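Local coordinates for protein Abbfa_003403 (Acinetobacter baumannii, PDB 4ZXH) that serves as a four-domain nonribosomal peptide synthetase, with condensation, adenylation, peptidyl carrier and thioesterase domains that probably activate, join and release amino acid building blocks, at residues I644-L649 and L789-L794; N761-T766 and W771-R776; S1076-M1081 and A1192-K1197; H1297-I1300 and E1304-V1307. All coordinates share one frame; numbering follows the deposited sequence.

Contact 1 (I644-L649 and L789-L794); sequences IINFLL and LANTQL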
loop_
_atom_site.group_PDB
_atom_site.type_symbol
_atom_site.label_atom_id
_atom_site.label_comp_id
_atom_site.label_asym_id
_atom_site.label_seq_id
_atom_site.Cartn_x
_atom_site.Cartn_y
_atom_site.Cartn_z
ATOM N N ILE A 644 40.185 -10.436 15.660
ATOM C CA ILE A 644 39.634 -9.914 16.900
ATOM C C ILE A 644 40.230 -8.559 17.239
ATOM O O ILE A 644 39.499 -7.614 17.508
ATOM C CB ILE A 644 39.875 -10.884 18.082
ATOM C CG1 ILE A 644 39.103 -12.172 17.862
ATOM C CG2 ILE A 644 39.457 -10.257 19.429
ATOM C CD1 ILE A 644 39.206 -13.104 19.002
ATOM N N ILE A 645 41.553 -8.463 17.216
ATOM C CA ILE A 645 42.205 -7.246 17.653
ATOM C C ILE A 645 41.932 -6.123 16.623
ATOM O O ILE A 645 41.718 -4.969 16.995
ATOM C CB ILE A 645 43.735 -7.485 17.905
ATOM C CG1 ILE A 645 44.404 -6.215 18.436
ATOM C CG2 ILE A 645 44.460 -8.061 16.676
ATOM C CD1 ILE A 645 43.947 -5.868 19.838
ATOM N N ASN A 646 41.894 -6.470 15.339
ATOM C CA ASN A 646 41.451 -5.531 14.319
ATOM C C ASN A 646 40.068 -4.972 14.626
ATOM O O ASN A 646 39.835 -3.771 14.529
ATOM C CB ASN A 646 41.421 -6.194 12.946
ATOM C CG ASN A 646 40.957 -5.246 11.859
ATOM O OD1 ASN A 646 41.681 -4.343 11.443
ATOM N ND2 ASN A 646 39.720 -5.424 11.425
ATOM N N PHE A 647 39.150 -5.860 14.985
ATOM C CA PHE A 647 37.801 -5.462 15.338
ATOM C C PHE A 647 37.769 -4.530 16.546
ATOM O O PHE A 647 37.201 -3.448 16.485
ATOM C CB PHE A 647 36.951 -6.699 15.613
ATOM C CG PHE A 647 35.678 -6.408 16.363
ATOM C CD1 PHE A 647 34.622 -5.764 15.740
ATOM C CD2 PHE A 647 35.536 -6.794 17.690
ATOM C CE1 PHE A 647 33.456 -5.509 16.422
ATOM C CE2 PHE A 647 34.373 -6.534 18.378
ATOM C CZ PHE A 647 33.337 -5.886 17.747
ATOM N N LEU A 648 38.382 -4.969 17.637
ATOM C CA LEU A 648 38.371 -4.237 18.894
ATOM C C LEU A 648 38.940 -2.840 18.750
ATOM O O LEU A 648 38.333 -1.876 19.224
ATOM C CB LEU A 648 39.146 -5.015 19.965
ATOM C CG LEU A 648 38.348 -6.226 20.453
ATOM C CD1 LEU A 648 39.179 -7.145 21.323
ATOM C CD2 LEU A 648 37.119 -5.737 21.193
ATOM N N LEU A 649 40.091 -2.728 18.092
ATOM C CA LEU A 649 40.715 -1.419 17.883
ATOM C C LEU A 649 39.845 -0.515 17.016
ATOM O O LEU A 649 39.727 0.683 17.268
ATOM C CB LEU A 649 42.097 -1.567 17.250
ATOM C CG LEU A 649 43.203 -2.142 18.136
ATOM C CD1 LEU A 649 44.509 -2.158 17.381
ATOM C CD2 LEU A 649 43.326 -1.332 19.418
ATOM N N LEU A 789 34.251 -1.092 8.911
ATOM C CA LEU A 789 35.349 -1.024 9.878
ATOM C C LEU A 789 36.719 -1.072 9.201
ATOM O O LEU A 789 36.810 -1.179 7.975
ATOM C CB LEU A 789 35.249 -2.171 10.875
ATOM C CG LEU A 789 34.439 -1.961 12.141
ATOM C CD1 LEU A 789 33.040 -1.544 11.785
ATOM C CD2 LEU A 789 34.419 -3.270 12.903
ATOM N N ALA A 790 37.782 -1.029 10.007
ATOM C CA ALA A 790 39.138 -0.928 9.473
ATOM C C ALA A 790 39.543 -2.205 8.752
ATOM O O ALA A 790 39.332 -3.308 9.258
ATOM C CB ALA A 790 40.114 -0.612 10.573
ATOM N N ASN A 791 40.103 -2.037 7.559
ATOM C CA ASN A 791 40.565 -3.148 6.740
ATOM C C ASN A 791 39.429 -4.097 6.379
ATOM O O ASN A 791 39.589 -5.318 6.329
ATOM C CB ASN A 791 41.693 -3.884 7.457
ATOM C CG ASN A 791 42.709 -2.929 8.026
ATOM O OD1 ASN A 791 43.489 -2.325 7.288
ATOM N ND2 ASN A 791 42.694 -2.767 9.343
ATOM N N THR A 792 38.274 -3.501 6.137
ATOM C CA THR A 792 37.090 -4.223 5.721
ATOM C C THR A 792 36.629 -3.619 4.395
ATOM O O THR A 792 36.679 -2.395 4.204
ATOM C CB THR A 792 35.968 -4.132 6.783
ATOM O OG1 THR A 792 36.459 -4.568 8.065
ATOM C CG2 THR A 792 34.781 -4.992 6.374
ATOM N N GLN A 793 36.217 -4.459 3.455
ATOM C CA GLN A 793 35.654 -3.923 2.227
ATOM C C GLN A 793 34.292 -4.536 1.977
ATOM O O GLN A 793 34.083 -5.735 2.192
ATOM C CB GLN A 793 36.583 -4.157 1.036
ATOM C CG GLN A 793 38.005 -3.649 1.259
ATOM C CD GLN A 793 38.898 -4.697 1.893
ATOM O OE1 GLN A 793 38.957 -5.840 1.423
ATOM N NE2 GLN A 793 39.574 -4.327 2.983
ATOM N N LEU A 794 33.357 -3.698 1.543
ATOM C CA LEU A 794 32.019 -4.157 1.237
ATOM C C LEU A 794 31.799 -4.103 -0.265
ATOM O O LEU A 794 32.154 -3.122 -0.909
ATOM C CB LEU A 794 30.985 -3.305 1.971
ATOM C CG LEU A 794 31.250 -3.149 3.469
ATOM C CD1 LEU A 794 30.102 -2.424 4.141
ATOM C CD2 LEU A 794 31.472 -4.495 4.099
#

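Contact 2 (N761-T766 and W771-R776); sequences NVYGPT and WSSAAR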
loop_
_atom_site.group_PDB
_atom_site.type_symbol
_atom_site.label_atom_id
_atom_site.label_comp_id
_atom_site.label_asym_id
_atom_site.label_seq_id
_atom_site.Cartn_x
_atom_site.Cartn_y
_atom_site.Cartn_z
ATOM N N ASN A 761 23.994 1.777 14.904
ATOM C CA ASN A 761 23.457 0.576 14.268
ATOM C C ASN A 761 24.628 -0.169 13.661
ATOM O O ASN A 761 25.426 0.399 12.924
ATOM C CB ASN A 761 22.413 0.888 13.205
ATOM C CG ASN A 761 21.862 -0.366 12.543
ATOM O OD1 ASN A 761 21.625 -1.383 13.201
ATOM N ND2 ASN A 761 21.683 -0.308 11.223
ATOM N N VAL A 762 24.739 -1.444 13.986
ATOM C CA VAL A 762 25.986 -2.136 13.771
ATOM C C VAL A 762 25.703 -3.543 13.205
ATOM O O VAL A 762 24.691 -4.173 13.545
ATOM C CB VAL A 762 26.797 -2.139 15.096
ATOM C CG1 VAL A 762 26.241 -3.129 16.089
ATOM C CG2 VAL A 762 28.250 -2.380 14.842
ATOM N N TYR A 763 26.557 -4.003 12.291
ATOM C CA TYR A 763 26.253 -5.191 11.483
ATOM C C TYR A 763 27.494 -6.030 11.156
ATOM O O TYR A 763 28.620 -5.513 11.062
ATOM C CB TYR A 763 25.543 -4.787 10.173
ATOM C CG TYR A 763 25.514 -5.872 9.107
ATOM C CD1 TYR A 763 24.463 -6.769 9.033
ATOM C CD2 TYR A 763 26.547 -5.997 8.168
ATOM C CE1 TYR A 763 24.439 -7.775 8.065
ATOM C CE2 TYR A 763 26.534 -7.002 7.200
ATOM C CZ TYR A 763 25.476 -7.883 7.156
ATOM O OH TYR A 763 25.447 -8.876 6.207
ATOM N N GLY A 764 27.271 -7.327 10.984
ATOM C CA GLY A 764 28.310 -8.219 10.521
ATOM C C GLY A 764 27.956 -9.657 10.825
ATOM O O GLY A 764 27.384 -9.935 11.846
ATOM N N PRO A 765 28.275 -10.571 9.913
ATOM C CA PRO A 765 28.113 -12.000 10.167
ATOM C C PRO A 765 29.228 -12.494 11.065
ATOM O O PRO A 765 30.294 -11.885 11.067
ATOM C CB PRO A 765 28.225 -12.619 8.774
ATOM C CG PRO A 765 29.106 -11.670 8.035
ATOM C CD PRO A 765 28.731 -10.298 8.538
ATOM N N THR A 766 28.986 -13.580 11.797
ATOM C CA THR A 766 29.986 -14.201 12.648
ATOM C C THR A 766 31.267 -14.528 11.857
ATOM O O THR A 766 32.379 -14.512 12.407
ATOM C CB THR A 766 29.419 -15.499 13.313
ATOM O OG1 THR A 766 28.327 -15.173 14.188
ATOM C CG2 THR A 766 30.484 -16.224 14.129
ATOM N N TRP A 771 31.304 -7.489 14.274
ATOM C CA TRP A 771 30.704 -6.496 13.396
ATOM C C TRP A 771 31.664 -6.175 12.252
ATOM O O TRP A 771 32.883 -6.297 12.402
ATOM C CB TRP A 771 30.354 -5.213 14.157
ATOM C CG TRP A 771 29.502 -5.374 15.425
ATOM C CD1 TRP A 771 29.825 -4.942 16.684
ATOM C CD2 TRP A 771 28.186 -5.968 15.533
ATOM N NE1 TRP A 771 28.799 -5.236 17.567
ATOM C CE2 TRP A 771 27.793 -5.873 16.892
ATOM C CE3 TRP A 771 27.315 -6.584 14.623
ATOM C CZ2 TRP A 771 26.565 -6.367 17.357
ATOM C CZ3 TRP A 771 26.090 -7.074 15.090
ATOM C CH2 TRP A 771 25.732 -6.963 16.444
ATOM N N SER A 772 31.111 -5.754 11.116
ATOM C CA SER A 772 31.915 -5.370 9.958
ATOM C C SER A 772 31.571 -3.973 9.429
ATOM O O SER A 772 32.382 -3.359 8.732
ATOM C CB SER A 772 31.766 -6.392 8.829
ATOM O OG SER A 772 32.647 -7.490 9.005
ATOM N N SER A 773 30.379 -3.478 9.745
ATOM C CA SER A 773 30.050 -2.090 9.452
ATOM C C SER A 773 29.305 -1.473 10.623
ATOM O O SER A 773 28.805 -2.187 11.502
ATOM C CB SER A 773 29.229 -1.964 8.165
ATOM O OG SER A 773 27.942 -2.525 8.317
ATOM N N ALA A 774 29.233 -0.144 10.624
ATOM C CA ALA A 774 28.706 0.598 11.758
ATOM C C ALA A 774 28.217 1.989 11.350
ATOM O O ALA A 774 28.945 2.757 10.730
ATOM C CB ALA A 774 29.760 0.702 12.831
ATOM N N ALA A 775 26.980 2.294 11.722
ATOM C CA ALA A 775 26.317 3.543 11.387
ATOM C C ALA A 775 26.003 4.386 12.637
ATOM O O ALA A 775 25.293 3.927 13.533
ATOM C CB ALA A 775 25.027 3.243 10.617
ATOM N N ARG A 776 26.519 5.613 12.707
ATOM C CA ARG A 776 26.077 6.537 13.752
ATOM C C ARG A 776 24.700 7.073 13.360
ATOM O O ARG A 776 24.574 7.917 12.467
ATOM C CB ARG A 776 27.071 7.694 13.968
ATOM C CG ARG A 776 26.758 8.573 15.199
ATOM C CD ARG A 776 27.581 9.869 15.242
ATOM N NE ARG A 776 29.019 9.628 15.382
ATOM C CZ ARG A 776 29.674 9.611 16.544
ATOM N NH1 ARG A 776 29.029 9.827 17.687
ATOM N NH2 ARG A 776 30.984 9.375 16.570
#

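Contact 3 (S1076-M1081 and A1192-K1197); sequences STFCYM and APYGKK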
loop_
_atom_site.group_PDB
_atom_site.type_symbol
_atom_site.label_atom_id
_atom_site.label_comp_id
_atom_site.label_asym_id
_atom_site.label_seq_id
_atom_site.Cartn_x
_atom_site.Cartn_y
_atom_site.Cartn_z
ATOM N N SER A 1076 -38.966 -1.849 8.667
ATOM C CA SER A 1076 -37.904 -1.939 7.680
ATOM C C SER A 1076 -38.312 -2.691 6.407
ATOM O O SER A 1076 -39.327 -3.375 6.384
ATOM C CB SER A 1076 -36.702 -2.606 8.325
ATOM O OG SER A 1076 -35.853 -3.142 7.363
ATOM N N THR A 1077 -37.510 -2.563 5.353
ATOM C CA THR A 1077 -37.831 -3.179 4.076
ATOM C C THR A 1077 -37.021 -4.435 3.803
ATOM O O THR A 1077 -37.167 -5.037 2.737
ATOM C CB THR A 1077 -37.592 -2.207 2.925
ATOM O OG1 THR A 1077 -36.231 -1.777 2.953
ATOM C CG2 THR A 1077 -38.508 -0.977 3.055
ATOM N N PHE A 1078 -36.174 -4.831 4.757
ATOM C CA PHE A 1078 -35.234 -5.933 4.558
ATOM C C PHE A 1078 -35.864 -7.229 4.021
ATOM O O PHE A 1078 -35.265 -7.937 3.203
ATOM C CB PHE A 1078 -34.509 -6.263 5.864
ATOM C CG PHE A 1078 -33.708 -7.536 5.788
ATOM C CD1 PHE A 1078 -32.387 -7.513 5.356
ATOM C CD2 PHE A 1078 -34.286 -8.756 6.096
ATOM C CE1 PHE A 1078 -31.639 -8.682 5.236
ATOM C CE2 PHE A 1078 -33.539 -9.954 5.977
ATOM C CZ PHE A 1078 -32.217 -9.911 5.550
ATOM N N CYS A 1079 -37.047 -7.557 4.525
ATOM C CA CYS A 1079 -37.753 -8.791 4.161
ATOM C C CYS A 1079 -38.209 -8.872 2.698
ATOM O O CYS A 1079 -38.678 -9.936 2.288
ATOM C CB CYS A 1079 -38.988 -8.950 5.055
ATOM S SG CYS A 1079 -40.176 -7.504 4.856
ATOM N N TYR A 1080 -38.127 -7.762 1.938
ATOM C CA TYR A 1080 -38.545 -7.734 0.519
ATOM C C TYR A 1080 -37.365 -7.890 -0.433
ATOM O O TYR A 1080 -37.568 -8.104 -1.621
ATOM C CB TYR A 1080 -39.304 -6.431 0.175
ATOM C CG TYR A 1080 -40.514 -6.252 1.036
ATOM C CD1 TYR A 1080 -41.529 -7.202 1.026
ATOM C CD2 TYR A 1080 -40.630 -5.174 1.908
ATOM C CE1 TYR A 1080 -42.624 -7.090 1.838
ATOM C CE2 TYR A 1080 -41.744 -5.048 2.726
ATOM C CZ TYR A 1080 -42.731 -6.019 2.687
ATOM O OH TYR A 1080 -43.837 -5.932 3.496
ATOM N N MET A 1081 -36.132 -7.769 0.067
ATOM C CA MET A 1081 -34.979 -7.918 -0.812
ATOM C C MET A 1081 -34.968 -9.288 -1.487
ATOM O O MET A 1081 -34.948 -9.373 -2.707
ATOM C CB MET A 1081 -33.673 -7.701 -0.069
ATOM C CG MET A 1081 -33.591 -6.377 0.637
ATOM S SD MET A 1081 -31.966 -6.116 1.415
ATOM C CE MET A 1081 -31.105 -5.486 -0.034
ATOM N N ALA A 1192 -35.273 -12.882 13.563
ATOM C CA ALA A 1192 -36.013 -13.807 12.713
ATOM C C ALA A 1192 -35.914 -13.471 11.213
ATOM O O ALA A 1192 -35.871 -14.377 10.381
ATOM C CB ALA A 1192 -37.452 -13.868 13.144
ATOM N N PRO A 1193 -35.853 -12.179 10.853
ATOM C CA PRO A 1193 -35.768 -11.981 9.410
ATOM C C PRO A 1193 -34.503 -12.511 8.799
ATOM O O PRO A 1193 -34.527 -12.670 7.580
ATOM C CB PRO A 1193 -35.834 -10.465 9.260
ATOM C CG PRO A 1193 -36.618 -10.031 10.432
ATOM C CD PRO A 1193 -36.124 -10.910 11.544
ATOM N N TYR A 1194 -33.470 -12.804 9.606
ATOM C CA TYR A 1194 -32.196 -13.381 9.135
ATOM C C TYR A 1194 -32.108 -14.885 9.439
ATOM O O TYR A 1194 -31.030 -15.482 9.410
ATOM C CB TYR A 1194 -30.991 -12.648 9.779
ATOM C CG TYR A 1194 -30.985 -11.154 9.554
ATOM C CD1 TYR A 1194 -30.243 -10.579 8.531
ATOM C CD2 TYR A 1194 -31.762 -10.317 10.336
ATOM C CE1 TYR A 1194 -30.275 -9.196 8.302
ATOM C CE2 TYR A 1194 -31.804 -8.942 10.113
ATOM C CZ TYR A 1194 -31.063 -8.386 9.102
ATOM O OH TYR A 1194 -31.115 -7.022 8.906
ATOM N N GLY A 1195 -33.234 -15.507 9.761
ATOM C CA GLY A 1195 -33.226 -16.931 10.077
ATOM C C GLY A 1195 -32.462 -17.300 11.346
ATOM O O GLY A 1195 -31.977 -18.430 11.493
ATOM N N LYS A 1196 -32.372 -16.352 12.277
ATOM C CA LYS A 1196 -31.701 -16.579 13.548
ATOM C C LYS A 1196 -32.674 -16.453 14.705
ATOM O O LYS A 1196 -33.594 -15.643 14.656
ATOM C CB LYS A 1196 -30.549 -15.597 13.713
ATOM C CG LYS A 1196 -29.538 -15.709 12.605
ATOM C CD LYS A 1196 -28.480 -14.626 12.650
ATOM C CE LYS A 1196 -27.320 -14.999 11.732
ATOM N NZ LYS A 1196 -26.359 -13.877 11.537
ATOM N N LYS A 1197 -32.498 -17.280 15.731
ATOM C CA LYS A 1197 -33.228 -17.083 16.981
ATOM C C LYS A 1197 -32.385 -16.241 17.903
ATOM O O LYS A 1197 -31.211 -16.495 18.086
ATOM C CB LYS A 1197 -33.576 -18.406 17.675
ATOM C CG LYS A 1197 -34.664 -19.201 16.999
ATOM C CD LYS A 1197 -34.741 -20.588 17.582
ATOM C CE LYS A 1197 -35.664 -20.644 18.759
ATOM N NZ LYS A 1197 -37.047 -20.410 18.279
#

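Contact 4 (H1297-I1300 and E1304-V1307); sequences HSSI and ENVV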
loop_
_atom_site.group_PDB
_atom_site.type_symbol
_atom_site.label_atom_id
_atom_site.label_comp_id
_atom_site.label_asym_id
_atom_site.label_seq_id
_atom_site.Cartn_x
_atom_site.Cartn_y
_atom_site.Cartn_z
ATOM N N HIS A 1297 -44.435 -18.217 9.373
ATOM C CA HIS A 1297 -44.687 -16.785 9.304
ATOM C C HIS A 1297 -43.455 -15.980 8.911
ATOM O O HIS A 1297 -43.560 -14.992 8.185
ATOM C CB HIS A 1297 -45.219 -16.278 10.643
ATOM C CG HIS A 1297 -45.666 -14.855 10.600
ATOM N ND1 HIS A 1297 -46.757 -14.441 9.860
ATOM C CD2 HIS A 1297 -45.157 -13.741 11.175
ATOM C CE1 HIS A 1297 -46.917 -13.138 10.004
ATOM N NE2 HIS A 1297 -45.959 -12.688 10.798
ATOM N N SER A 1298 -42.286 -16.397 9.384
ATOM C CA SER A 1298 -41.042 -15.768 8.952
ATOM C C SER A 1298 -40.401 -16.390 7.688
ATOM O O SER A 1298 -40.031 -15.674 6.762
ATOM C CB SER A 1298 -40.039 -15.791 10.099
ATOM O OG SER A 1298 -40.287 -14.687 10.940
ATOM N N SER A 1299 -40.283 -17.714 7.656
ATOM C CA SER A 1299 -39.490 -18.401 6.646
ATOM C C SER A 1299 -40.114 -18.370 5.259
ATOM O O SER A 1299 -39.451 -18.684 4.276
ATOM C CB SER A 1299 -39.250 -19.854 7.062
ATOM O OG SER A 1299 -40.472 -20.570 7.198
ATOM N N ILE A 1300 -41.384 -17.989 5.179
ATOM C CA ILE A 1300 -42.055 -17.819 3.890
ATOM C C ILE A 1300 -41.274 -16.817 3.020
ATOM O O ILE A 1300 -41.276 -16.922 1.784
ATOM C CB ILE A 1300 -43.545 -17.362 4.093
ATOM C CG1 ILE A 1300 -44.315 -17.267 2.774
ATOM C CG2 ILE A 1300 -43.608 -16.036 4.812
ATOM C CD1 ILE A 1300 -44.632 -18.569 2.148
ATOM N N GLU A 1304 -35.359 -20.100 0.170
ATOM C CA GLU A 1304 -35.917 -21.404 -0.211
ATOM C C GLU A 1304 -37.420 -21.311 -0.509
ATOM O O GLU A 1304 -37.899 -21.836 -1.511
ATOM C CB GLU A 1304 -35.650 -22.434 0.882
ATOM C CG GLU A 1304 -36.320 -23.786 0.652
ATOM C CD GLU A 1304 -35.859 -24.889 1.623
ATOM O OE1 GLU A 1304 -35.144 -24.577 2.607
ATOM O OE2 GLU A 1304 -36.210 -26.075 1.389
ATOM N N ASN A 1305 -38.164 -20.593 0.328
ATOM C CA ASN A 1305 -39.610 -20.583 0.180
ATOM C C ASN A 1305 -40.152 -19.397 -0.594
ATOM O O ASN A 1305 -41.281 -19.429 -1.083
ATOM C CB ASN A 1305 -40.291 -20.629 1.548
ATOM C CG ASN A 1305 -39.757 -21.733 2.431
ATOM O OD1 ASN A 1305 -39.902 -22.930 2.134
ATOM N ND2 ASN A 1305 -39.149 -21.341 3.539
ATOM N N VAL A 1306 -39.367 -18.345 -0.727
ATOM C CA VAL A 1306 -39.947 -17.126 -1.256
ATOM C C VAL A 1306 -39.999 -17.141 -2.788
ATOM O O VAL A 1306 -40.742 -16.380 -3.398
ATOM C CB VAL A 1306 -39.189 -15.880 -0.740
ATOM C CG1 VAL A 1306 -37.923 -15.625 -1.554
ATOM C CG2 VAL A 1306 -40.116 -14.676 -0.748
ATOM N N VAL A 1307 -39.245 -18.027 -3.420
ATOM C CA VAL A 1307 -39.341 -18.147 -4.871
ATOM C C VAL A 1307 -40.753 -18.514 -5.304
ATOM O O VAL A 1307 -41.287 -17.924 -6.240
ATOM C CB VAL A 1307 -38.367 -19.201 -5.438
ATOM C CG1 VAL A 1307 -38.422 -19.183 -6.965
ATOM C CG2 VAL A 1307 -36.948 -18.948 -4.928
#

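Contact 1 (I644-L649 and L789-L794)
Asn646 of the helix and the turn residues Ala790 and Asn791 meet through two amide hydrogen bonds, an example of how one asparagine can tie a helix to a loop. CB leaves the helix on the side of the turn, and CG continues anti to the backbone N (chi1 180°), which carries the amide outward to its partners. At CG the side chain already lies 3.6 Å from Ala790 O. The two tip atoms then divide the work. OD1 accepts from the amide of Asn791, with Asn791 ND2 to Asn646 OD1 at 2.8 Å, while the two amide planes are turned 51° against each other. ND2 donates to the backbone, Asn646 ND2 to Ala790 O being 3.1 Å, and here the acceptor lies in the plane of the Asn646 amide. With one end held as acceptor and the other as donor, the rotation of this buried amide is fixed. Ala790 O also receives a weak bond from Thr792 OG1 within the type II turn of Leu789 to Thr792. One helix position on, Phe647 offers the edge of its ring to Leu789, with Phe647 CD1 3.8 Å from Leu789 CD2. Asn791 OD1 in turn accepts from Thr476 N, so both ends of that amide are engaged as well. The turn lies between strand 787-788, outermost in the nine-stranded sheet, and strand 792-797 of a separate antiparallel sheet, and helix 641-655 packs against this junction, with Ser650 and Met651 also touching Leu789.

Contact 2 (N761-T766 and W771-R776)
Val762 lies over the indole of Trp771 in a CH-pi contact, its CG1 3.4 Å from the centroid of the six-membered ring and 19° off the ring normal. The second methyl, CG2, reaches Ala774 CB at 4.0 Å on the same face of the sheet and also touches the Trp771 ring. Gly764 N approaches the indole in its plane, at the edge. Behind these side chains runs the backbone of an antiparallel hairpin. Asn761 and Ala775 form a hydrogen-bonded pair in both directions, with Ala775 N to Asn761 O at 2.7 Å. Farther along, Tyr763 N donates to Ser773 O at 3.0 Å, and Tyr763 O accepts from both Ser772 N and Ser773 N. Two residues facing one make a classic beta bulge at Tyr763, the last residue of the first strand; the run Asn761 to Thr766 matches the start of the A5 motif (NxYGPTE) of adenylation domains. Farther out, Trp771 NE1 donates a hydrogen bond to Gln715 OE1, which ties the indole to strand 713-716, two strands away from strand 756-763 in the same sheet. On the other face, Ser773 OG sits at the edge of the Tyr763 ring and is bonded to Leu785 O, while Asn761 ND2 donates to Asp784 O.

Contact 3 (S1076-M1081 and A1192-K1197)
Phe1078 packs against Pro1193 and Tyr1194 in the thioesterase domain, an alpha/beta-hydrolase fold, where helix 1179-1191 runs out into a Schellman motif. Ala1192 opens that end, and its carbonyl accepts from Tyr1302 OH. Pro1193 follows on one flank of the phenyl ring. Its CB is 3.9 Å from Phe1078 CD2, and its carbonyl oxygen, Pro1193 O, comes to the ring edge near the plane, close to Phe1078 CE2. Tyr1194 lies over a face of the same ring, so that the phenylalanine is touched at both edge and face. The centroids of the Phe1078 and Tyr1194 rings are 4.3 Å apart with planes at 33°, an inclined pairing that brings Tyr1194 CE1 over the phenyl group. A chi1 of 170° extends the phenyl ring away from its own backbone N, toward Pro1193 and Tyr1194, and that N is held by Ser1076 OG in an ST turn. The phenolic Tyr1194 OH donates to Pro974 O, and Phe1078 also touches Ala973 and Ile980, which draws the loop of Ala973 and Pro974 and the following helix 977-990 into the same patch. Gly1195, with positive phi, is the C-prime residue; beyond it Lys1196 stretches out until its NZ is hydrogen-bonded to Ile1224 O.

Contact 4 (H1297-I1300 and E1304-V1307)
Asn1305 swings its amide back toward Ser1299 because chi1 of -50° sets CG beside its own backbone N and opposite the carbonyl carbon. At Ser1299 the corresponding torsion, 61°, places OG between the backbone N and the carbonyl carbon, where it accepts from Asp1296 N; the carbonyl of the same residue takes the asparagine. The link itself is a single hydrogen bond, Asn1305 ND2 to Ser1299 O at 2.8 Å. It is reasonably straight at the hydrogen, and Ser1299 O lies in the plane of the Asn1305 amide. At the acceptor end the approach is different, for the donor stands 58° out of the Ser1299 carbonyl plane, above it and not on a lone pair. A side chain thus grips the backbone of the short 3-10 segment that leads into helix 1303-1316. In the alpha/beta-hydrolase fold this is the loop after the last strand, the place of the catalytic histidine, and His1297 is well placed for that role: its ND1 is hydrogen-bonded to Asp1164 OD2 and its side chain touches Cys1137, consistent with a Cys-His-Asp triad. The next carbonyl, Ile1300 O, lies against Val1306, 3.3 Å from Val1306 CA; Val1306 N is also near but too poorly angled for a hydrogen bond. Val1306 in turn packs on Glu1082, Leu1083 and His1086 of helix 1081-1086, which borders the helix start.

How the contacts relate
The four contacts fall into two pairs at opposite sides of the chain's centre. Contacts 1 and 2, with centres about 10 Å apart, belong to the adenylation domain, and contact 2 is nested in the loop that contact 1 closes. They meet where Leu789 N lies 2.9 Å from Ser772 O, a probable hydrogen bond, and where the Phe647 ring, through CE1, packs on the backbone N of Trp771. Contacts 3 and 4 share the thioesterase domain, also about 10 Å between centres, and touch at Ala1192 and Ser1298, next to the presumed catalytic His1297. Between the pairs nothing touches: the nearest atoms of contacts 2 and 3 are about 50 Å apart.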